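Local coordinates for protein arginase, mitochondrial (Medicago truncatula, PDB 6VSS) that hydrolyses L-arginine to urea and L-ornithine with two manganese ions per subunit, and also turns agmatine into putrescine and urea, at residues G72-F77 against N196-A201; S76-S81 against E312-R317. All coordinates share one frame; numbering follows the deposited sequence.

Overall arrangement
Both contacts illustrate how an arginase builds its active site from loops at the ends of a parallel sheet. The two begin from one loop, between strand 63-69 and helix 84-92, and overlap in Ser-76 and Phe-77. Contact 1 sets residues 72-77 against 196-201, in the loop that follows strand 178-183; contact 2 sets residues 76-81 against 312-317, in the loop that follows strand 305-311. Their centres lie about 11 Å apart, on the same side of the chain's centre, and they touch where His-200 ND1 approaches Glu-312 OE1 at 2.9 Å, probably a hydrogen bond. Loops distant in sequence thus meet beside the manganese pair.

Contact 1: residues G72-F77 against N196-A201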
ATOM      1  N   GLY B  72     -21.178   7.080 -11.452  1.00 31.64           N
ATOM      2  CA  GLY B  72     -20.903   5.857 -10.675  1.00 30.90           C
ATOM      3  C   GLY B  72     -22.149   5.341 -10.037  1.00 31.87           C
ATOM      4  O   GLY B  72     -22.093   4.210  -9.502  1.00 30.94           O
ATOM      5  N   HIS B  73     -23.266   6.083 -10.117  1.00 33.76           N
ATOM      6  CA  HIS B  73     -24.410   5.781  -9.216  1.00 37.22           C
ATOM      7  C   HIS B  73     -25.198   4.549  -9.714  1.00 37.92           C
ATOM      8  O   HIS B  73     -26.193   4.172  -9.064  1.00 38.33           O
ATOM      9  CB  HIS B  73     -25.265   7.015  -8.951  1.00 37.65           C
ATOM     10  CG  HIS B  73     -26.100   7.450 -10.111  1.00 39.24           C
ATOM     11  ND1 HIS B  73     -25.582   8.201 -11.124  1.00 38.73           N
ATOM     12  CD2 HIS B  73     -27.420   7.282 -10.365  1.00 40.48           C
ATOM     13  CE1 HIS B  73     -26.539   8.441 -12.001  1.00 42.30           C
ATOM     14  NE2 HIS B  73     -27.704   7.902 -11.542  1.00 41.90           N
ATOM     15  N   HIS B  74     -24.812   3.966 -10.836  1.00 37.17           N
ATOM     16  CA  HIS B  74     -25.521   2.805 -11.430  1.00 40.19           C
ATOM     17  C   HIS B  74     -24.760   1.533 -11.071  1.00 38.39           C
ATOM     18  O   HIS B  74     -25.221   0.478 -11.435  1.00 39.97           O
ATOM     19  CB  HIS B  74     -25.733   3.020 -12.953  1.00 41.70           C
ATOM     20  CG  HIS B  74     -26.823   3.991 -13.239  1.00 43.86           C
ATOM     21  ND1 HIS B  74     -27.907   4.160 -12.381  1.00 47.20           N
ATOM     22  CD2 HIS B  74     -26.995   4.887 -14.234  1.00 48.00           C
ATOM     23  CE1 HIS B  74     -28.710   5.092 -12.848  1.00 48.13           C
ATOM     24  NE2 HIS B  74     -28.165   5.573 -13.981  1.00 47.37           N
ATOM     25  N   SER B  75     -23.613   1.644 -10.406  1.00 38.22           N
ATOM     26  CA  SER B  75     -22.764   0.491 -10.016  1.00 37.53           C
ATOM     27  C   SER B  75     -23.443  -0.270  -8.867  1.00 38.86           C
ATOM     28  O   SER B  75     -24.114   0.358  -8.009  1.00 38.63           O
ATOM     29  CB  SER B  75     -21.376   0.925  -9.650  1.00 37.92           C
ATOM     30  OG  SER B  75     -20.775   1.700 -10.666  1.00 38.69           O
ATOM     31  N   SER B  76     -23.240  -1.575  -8.829  1.00 37.45           N
ATOM     32  CA  SER B  76     -23.891  -2.517  -7.888  1.00 40.21           C
ATOM     33  C   SER B  76     -23.070  -2.604  -6.588  1.00 41.69           C
ATOM     34  O   SER B  76     -23.663  -2.898  -5.546  1.00 42.38           O
ATOM     35  CB  SER B  76     -24.028  -3.871  -8.567  1.00 40.05           C
ATOM     36  OG  SER B  76     -22.851  -4.157  -9.316  1.00 37.76           O
ATOM     37  N   PHE B  77     -21.766  -2.304  -6.632  1.00 40.22           N
ATOM     38  CA  PHE B  77     -20.840  -2.592  -5.500  1.00 40.15           C
ATOM     39  C   PHE B  77     -20.084  -1.325  -5.107  1.00 37.67           C
ATOM     40  O   PHE B  77     -20.002  -1.077  -3.923  1.00 36.15           O
ATOM     41  CB  PHE B  77     -19.939  -3.771  -5.885  1.00 41.94           C
ATOM     42  CG  PHE B  77     -18.764  -4.067  -4.986  1.00 44.99           C
ATOM     43  CD1 PHE B  77     -18.956  -4.611  -3.722  1.00 45.15           C
ATOM     44  CD2 PHE B  77     -17.462  -3.815  -5.414  1.00 43.51           C
ATOM     45  CE1 PHE B  77     -17.865  -4.874  -2.905  1.00 47.79           C
ATOM     46  CE2 PHE B  77     -16.381  -4.080  -4.591  1.00 44.05           C
ATOM     47  CZ  PHE B  77     -16.581  -4.621  -3.350  1.00 45.25           C
ATOM     48  N   ASN B 196     -33.386  -1.743 -11.221  1.00 55.04           N
ATOM     49  CA  ASN B 196     -32.706  -0.571 -11.847  1.00 52.59           C
ATOM     50  C   ASN B 196     -32.513  -0.816 -13.347  1.00 51.78           C
ATOM     51  O   ASN B 196     -31.471  -1.370 -13.769  1.00 51.44           O
ATOM     52  CB  ASN B 196     -31.349  -0.215 -11.231  1.00 51.34           C
ATOM     53  CG  ASN B 196     -30.787   1.071 -11.816  1.00 50.43           C
ATOM     54  OD1 ASN B 196     -31.466   1.746 -12.586  1.00 46.58           O
ATOM     55  ND2 ASN B 196     -29.563   1.429 -11.441  1.00 49.60           N
ATOM     56  N   TYR B 197     -33.468  -0.338 -14.121  1.00 48.50           N
ATOM     57  CA  TYR B 197     -33.440  -0.269 -15.594  1.00 49.12           C
ATOM     58  C   TYR B 197     -32.077   0.183 -16.173  1.00 47.66           C
ATOM     59  O   TYR B 197     -31.690  -0.269 -17.234  1.00 46.88           O
ATOM     60  CB  TYR B 197     -34.536   0.712 -15.966  1.00 48.73           C
ATOM     61  CG  TYR B 197     -34.722   0.813 -17.442  1.00 50.36           C
ATOM     62  CD1 TYR B 197     -35.515  -0.115 -18.103  1.00 52.52           C
ATOM     63  CD2 TYR B 197     -34.120   1.826 -18.165  1.00 48.90           C
ATOM     64  CE1 TYR B 197     -35.724  -0.022 -19.466  1.00 53.15           C
ATOM     65  CE2 TYR B 197     -34.310   1.924 -19.532  1.00 52.37           C
ATOM     66  CZ  TYR B 197     -35.117   0.998 -20.180  1.00 52.78           C
ATOM     67  OH  TYR B 197     -35.320   1.061 -21.523  1.00 53.47           O
ATOM     68  N   TYR B 198     -31.400   1.122 -15.527  1.00 47.19           N
ATOM     69  CA  TYR B 198     -30.148   1.771 -16.000  1.00 48.43           C
ATOM     70  C   TYR B 198     -28.910   1.166 -15.314  1.00 45.29           C
ATOM     71  O   TYR B 198     -27.868   1.842 -15.280  1.00 44.25           O
ATOM     72  CB  TYR B 198     -30.198   3.274 -15.699  1.00 49.70           C
ATOM     73  CG  TYR B 198     -31.278   3.984 -16.462  1.00 50.85           C
ATOM     74  CD1 TYR B 198     -31.094   4.265 -17.802  1.00 50.46           C
ATOM     75  CD2 TYR B 198     -32.498   4.316 -15.876  1.00 52.75           C
ATOM     76  CE1 TYR B 198     -32.079   4.894 -18.546  1.00 49.82           C
ATOM     77  CE2 TYR B 198     -33.494   4.955 -16.603  1.00 51.01           C
ATOM     78  CZ  TYR B 198     -33.278   5.243 -17.945  1.00 51.62           C
ATOM     79  OH  TYR B 198     -34.218   5.856 -18.723  1.00 51.73           O
ATOM     80  N   SER B 199     -29.019  -0.022 -14.726  1.00 43.32           N
ATOM     81  CA  SER B 199     -27.904  -0.681 -13.988  1.00 42.16           C
ATOM     82  C   SER B 199     -26.693  -0.833 -14.920  1.00 38.37           C
ATOM     83  O   SER B 199     -26.907  -1.045 -16.121  1.00 35.66           O
ATOM     84  CB  SER B 199     -28.348  -2.027 -13.452  1.00 43.51           C
ATOM     85  OG  SER B 199     -27.241  -2.857 -13.091  1.00 44.76           O
ATOM     86  N   HIS B 200     -25.485  -0.909 -14.363  1.00 37.37           N
ATOM     87  CA  HIS B 200     -24.242  -1.155 -15.139  1.00 35.98           C
ATOM     88  C   HIS B 200     -24.157  -2.607 -15.612  1.00 36.72           C
ATOM     89  O   HIS B 200     -23.237  -2.911 -16.389  1.00 39.31           O
ATOM     90  CB  HIS B 200     -23.028  -0.724 -14.338  1.00 34.71           C
ATOM     91  CG  HIS B 200     -22.593  -1.630 -13.249  1.00 34.12           C
ATOM     92  ND1 HIS B 200     -21.293  -1.606 -12.783  1.00 32.27           N
ATOM     93  CD2 HIS B 200     -23.241  -2.557 -12.515  1.00 34.96           C
ATOM     94  CE1 HIS B 200     -21.156  -2.461 -11.798  1.00 32.19           C
ATOM     95  NE2 HIS B 200     -22.327  -3.038 -11.596  1.00 34.01           N
ATOM     96  N   ALA B 201     -25.145  -3.435 -15.242  1.00 38.25           N
ATOM     97  CA  ALA B 201     -25.269  -4.868 -15.581  1.00 37.90           C
ATOM     98  C   ALA B 201     -26.387  -5.134 -16.617  1.00 36.94           C
ATOM     99  O   ALA B 201     -26.627  -6.339 -16.895  1.00 35.44           O
ATOM    100  CB  ALA B 201     -25.531  -5.625 -14.285  1.00 38.94           C
TER
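Part of the arginase active site is assembled here from two loops, each carrying a type I turn, Gly-72 to Ser-75 and Asn-196 to Ser-199. Ser-76, an L-ornithine-binding residue, meets the edge of the His-200 imidazole near its plane, and OG and NE2 form a short 2.6 Å hydrogen bond in which either may be the donor. His-200 CG sits between its own backbone N and carbonyl carbon (chi1 77°), which lays the ring beneath Ser-75: CA of that serine stands over the ring centre, a CH-pi contact of 3.7 Å to the centroid. The ring is thus held at its edge and on one face. Next to it the backbones join, His-200 N donating to His-74 O at 3.3 Å. The His-74 ring is pressed against the second turn: Tyr-198 O lies over one face, 3.1 Å from His-74 CG, and Tyr-198 CB packs over the ring as a CH-pi donor. The side chain of Asn-196, which probably contributes to substrate binding as in related enzymes, crosses that of His-74 at about a right angle, with amide and ring planes 56° apart. Its OD1 takes the N-H of Tyr-198 in an Asx turn. Helix 131-146 backs the pair, Asp-131 touching both His-74 and Tyr-198, and the loops lead on to helices 84-92 and 203-209.

Contact 2: residues S76-S81 against E312-R317; sequences SFHEGS and EYNPQR
His-78 and Asn-314 both carry CG anti to the backbone N (chi1 -164° and -173°), and these torsions make the two side chains cross at about a right angle, with their planes 54° apart and His-78 ND1 3.0 Å from Asn-314 ND2. The same ND1 accepts the N-H of Gly-80 close to the ring plane, which fixes the rotation of the imidazole, while Asn-314 ND2 is bonded to Ser-282. Two further side chains meet the ring: Gln-316 OE1 arrives at its edge, 3.3 Å from His-78 CE1, and Arg-317 CD lies over one face in a CH-pi contact. A bend at chi2 and chi3 turns the Arg-317 guanidinium toward Phe-77, whose CE2 stands over its face with the two planes nearly perpendicular; NE is held by Val-281 O. Were His-78 cut back to an alanine, Gly-80 N would probably lose its acceptor and a gap would open beside Arg-317 CD. Gly-80 CA fits tightly, 3.2 Å from both Asn-314 OD1 and Gln-316 OE1; a CB would collide with the former. Ser-81 CA and CB crowd Tyr-313 O, each 3.0 Å away, the former as a CA-H...O contact; this buried oxygen has no hydrogen-bond partner in the model. Nearer the metals, a water reaches Glu-312 OE2 at 2.6 Å and His-78 O at 3.3 Å. Glu-312, inferred to bind substrate, is held at OE1 by His-160 N. Tyr-313 and Pro-315 pack on helix 84-92, Gln-316 meets Arg-87 of a neighbouring subunit, and Tyr-313 also touches helix 323-339, so the loops after strands 63-69 and 305-311 are joined against these two helices.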
ATOM      1  N   SER B  76     -23.240  -1.575  -8.829  1.00 37.45           N
ATOM      2  CA  SER B  76     -23.891  -2.517  -7.888  1.00 40.21           C
ATOM      3  C   SER B  76     -23.070  -2.604  -6.588  1.00 41.69           C
ATOM      4  O   SER B  76     -23.663  -2.898  -5.546  1.00 42.38           O
ATOM      5  CB  SER B  76     -24.028  -3.871  -8.567  1.00 40.05           C
ATOM      6  OG  SER B  76     -22.851  -4.157  -9.316  1.00 37.76           O
ATOM      7  N   PHE B  77     -21.766  -2.304  -6.632  1.00 40.22           N
ATOM      8  CA  PHE B  77     -20.840  -2.592  -5.500  1.00 40.15           C
ATOM      9  C   PHE B  77     -20.084  -1.325  -5.107  1.00 37.67           C
ATOM     10  O   PHE B  77     -20.002  -1.077  -3.923  1.00 36.15           O
ATOM     11  CB  PHE B  77     -19.939  -3.771  -5.885  1.00 41.94           C
ATOM     12  CG  PHE B  77     -18.764  -4.067  -4.986  1.00 44.99           C
ATOM     13  CD1 PHE B  77     -18.956  -4.611  -3.722  1.00 45.15           C
ATOM     14  CD2 PHE B  77     -17.462  -3.815  -5.414  1.00 43.51           C
ATOM     15  CE1 PHE B  77     -17.865  -4.874  -2.905  1.00 47.79           C
ATOM     16  CE2 PHE B  77     -16.381  -4.080  -4.591  1.00 44.05           C
ATOM     17  CZ  PHE B  77     -16.581  -4.621  -3.350  1.00 45.25           C
ATOM     18  N   HIS B  78     -19.482  -0.603  -6.054  1.00 35.98           N
ATOM     19  CA  HIS B  78     -18.588   0.544  -5.757  1.00 35.24           C
ATOM     20  C   HIS B  78     -18.719   1.619  -6.849  1.00 34.90           C
ATOM     21  O   HIS B  78     -18.649   1.279  -8.065  1.00 36.58           O
ATOM     22  CB  HIS B  78     -17.164  -0.000  -5.512  1.00 35.14           C
ATOM     23  CG  HIS B  78     -16.294   0.992  -4.840  1.00 36.99           C
ATOM     24  ND1 HIS B  78     -16.006   2.208  -5.424  1.00 35.52           N
ATOM     25  CD2 HIS B  78     -15.688   0.987  -3.618  1.00 37.89           C
ATOM     26  CE1 HIS B  78     -15.233   2.901  -4.600  1.00 36.02           C
ATOM     27  NE2 HIS B  78     -15.026   2.181  -3.481  1.00 36.70           N
ATOM     28  N   GLU B  79     -18.927   2.867  -6.452  1.00 33.36           N
ATOM     29  CA  GLU B  79     -19.204   3.990  -7.389  1.00 33.05           C
ATOM     30  C   GLU B  79     -17.953   4.793  -7.784  1.00 30.91           C
ATOM     31  O   GLU B  79     -18.107   5.787  -8.444  1.00 29.84           O
ATOM     32  CB  GLU B  79     -20.220   4.920  -6.727  1.00 35.40           C
ATOM     33  CG  GLU B  79     -21.522   4.225  -6.349  1.00 37.67           C
ATOM     34  CD  GLU B  79     -22.672   5.098  -5.879  1.00 38.81           C
ATOM     35  OE1 GLU B  79     -22.579   6.305  -5.961  1.00 38.65           O
ATOM     36  OE2 GLU B  79     -23.636   4.548  -5.414  1.00 43.93           O
ATOM     37  N   GLY B  80     -16.767   4.348  -7.389  1.00 28.03           N
ATOM     38  CA  GLY B  80     -15.486   5.024  -7.665  1.00 26.45           C
ATOM     39  C   GLY B  80     -15.220   5.327  -9.132  1.00 25.08           C
ATOM     40  O   GLY B  80     -14.460   6.287  -9.418  1.00 23.63           O
ATOM     41  N   SER B  81     -15.739   4.548 -10.086  1.00 24.64           N
ATOM     42  CA  SER B  81     -15.467   4.867 -11.520  1.00 24.63           C
ATOM     43  C   SER B  81     -15.997   6.277 -11.848  1.00 23.81           C
ATOM     44  O   SER B  81     -15.543   6.815 -12.817  1.00 22.83           O
ATOM     45  CB  SER B  81     -15.987   3.825 -12.474  1.00 24.56           C
ATOM     46  OG  SER B  81     -17.420   3.796 -12.424  1.00 27.74           O
ATOM     47  N   GLU B 312     -15.338   1.710 -16.264  1.00 21.91           N
ATOM     48  CA  GLU B 312     -15.222   0.919 -15.043  1.00 22.30           C
ATOM     49  C   GLU B 312     -13.764   1.012 -14.525  1.00 22.37           C
ATOM     50  O   GLU B 312     -13.482   0.354 -13.509  1.00 22.21           O
ATOM     51  CB  GLU B 312     -15.637  -0.541 -15.301  1.00 22.78           C
ATOM     52  CG  GLU B 312     -17.134  -0.778 -15.499  1.00 23.31           C
ATOM     53  CD  GLU B 312     -18.062  -0.732 -14.302  1.00 24.17           C
ATOM     54  OE1 GLU B 312     -19.292  -0.471 -14.520  1.00 25.24           O
ATOM     55  OE2 GLU B 312     -17.584  -0.879 -13.167  1.00 24.98           O
ATOM     56  N   TYR B 313     -12.900   1.917 -15.032  1.00 22.28           N
ATOM     57  CA  TYR B 313     -11.690   2.288 -14.253  1.00 22.28           C
ATOM     58  C   TYR B 313     -12.197   2.933 -12.939  1.00 22.64           C
ATOM     59  O   TYR B 313     -13.006   3.860 -13.002  1.00 22.18           O
ATOM     60  CB  TYR B 313     -10.707   3.221 -14.970  1.00 22.26           C
ATOM     61  CG  TYR B 313      -9.622   3.736 -14.058  1.00 21.99           C
ATOM     62  CD1 TYR B 313      -8.955   2.889 -13.188  1.00 22.18           C
ATOM     63  CD2 TYR B 313      -9.243   5.075 -14.048  1.00 22.38           C
ATOM     64  CE1 TYR B 313      -7.943   3.355 -12.353  1.00 22.22           C
ATOM     65  CE2 TYR B 313      -8.271   5.561 -13.181  1.00 22.18           C
ATOM     66  CZ  TYR B 313      -7.591   4.694 -12.354  1.00 22.68           C
ATOM     67  OH  TYR B 313      -6.570   5.154 -11.540  1.00 23.22           O
ATOM     68  N   ASN B 314     -11.714   2.435 -11.790  1.00 22.97           N
ATOM     69  CA  ASN B 314     -12.060   2.925 -10.431  1.00 23.10           C
ATOM     70  C   ASN B 314     -10.760   3.340  -9.757  1.00 22.97           C
ATOM     71  O   ASN B 314     -10.059   2.531  -9.150  1.00 22.88           O
ATOM     72  CB  ASN B 314     -12.808   1.805  -9.689  1.00 23.25           C
ATOM     73  CG  ASN B 314     -13.344   2.263  -8.346  1.00 23.65           C
ATOM     74  OD1 ASN B 314     -12.850   3.253  -7.807  1.00 23.60           O
ATOM     75  ND2 ASN B 314     -14.349   1.556  -7.821  1.00 23.52           N
ATOM     76  N   PRO B 315     -10.416   4.635  -9.767  1.00 23.36           N
ATOM     77  CA  PRO B 315      -9.187   5.093  -9.138  1.00 24.06           C
ATOM     78  C   PRO B 315      -9.132   4.903  -7.615  1.00 25.02           C
ATOM     79  O   PRO B 315      -8.077   4.793  -7.084  1.00 25.15           O
ATOM     80  CB  PRO B 315      -9.115   6.594  -9.474  1.00 23.99           C
ATOM     81  CG  PRO B 315     -10.413   6.968 -10.105  1.00 23.64           C
ATOM     82  CD  PRO B 315     -11.185   5.708 -10.401  1.00 23.33           C
ATOM     83  N   GLN B 316     -10.271   4.797  -6.950  1.00 27.20           N
ATOM     84  CA  GLN B 316     -10.329   4.473  -5.497  1.00 28.30           C
ATOM     85  C   GLN B 316      -9.884   3.041  -5.254  1.00 27.32           C
ATOM     86  O   GLN B 316      -9.689   2.772  -4.122  1.00 27.48           O
ATOM     87  CB  GLN B 316     -11.734   4.560  -4.904  1.00 29.60           C
ATOM     88  CG  GLN B 316     -12.230   5.987  -4.871  1.00 31.82           C
ATOM     89  CD  GLN B 316     -13.556   6.199  -4.187  1.00 33.01           C
ATOM     90  OE1 GLN B 316     -14.598   6.090  -4.810  1.00 34.23           O
ATOM     91  NE2 GLN B 316     -13.523   6.634  -2.932  1.00 36.32           N
ATOM     92  N   ARG B 317      -9.821   2.175  -6.252  1.00 26.25           N
ATOM     93  CA  ARG B 317      -9.390   0.783  -5.981  1.00 27.76           C
ATOM     94  C   ARG B 317      -8.063   0.494  -6.683  1.00 27.06           C
ATOM     95  O   ARG B 317      -7.658  -0.652  -6.702  1.00 26.89           O
ATOM     96  CB  ARG B 317     -10.495  -0.201  -6.348  1.00 30.11           C
ATOM     97  CG  ARG B 317     -11.825   0.157  -5.709  1.00 32.58           C
ATOM     98  CD  ARG B 317     -12.634  -0.948  -5.103  1.00 35.48           C
ATOM     99  NE  ARG B 317     -12.511  -2.134  -5.898  1.00 39.64           N
ATOM    100  CZ  ARG B 317     -12.390  -3.346  -5.409  1.00 39.92           C
ATOM    101  NH1 ARG B 317     -12.401  -3.549  -4.106  1.00 39.33           N
ATOM    102  NH2 ARG B 317     -12.282  -4.360  -6.229  1.00 44.04           N
TER
HETATM  103  O   HOH W   1     -18.842  -0.096 -11.011  1.00 34.14           O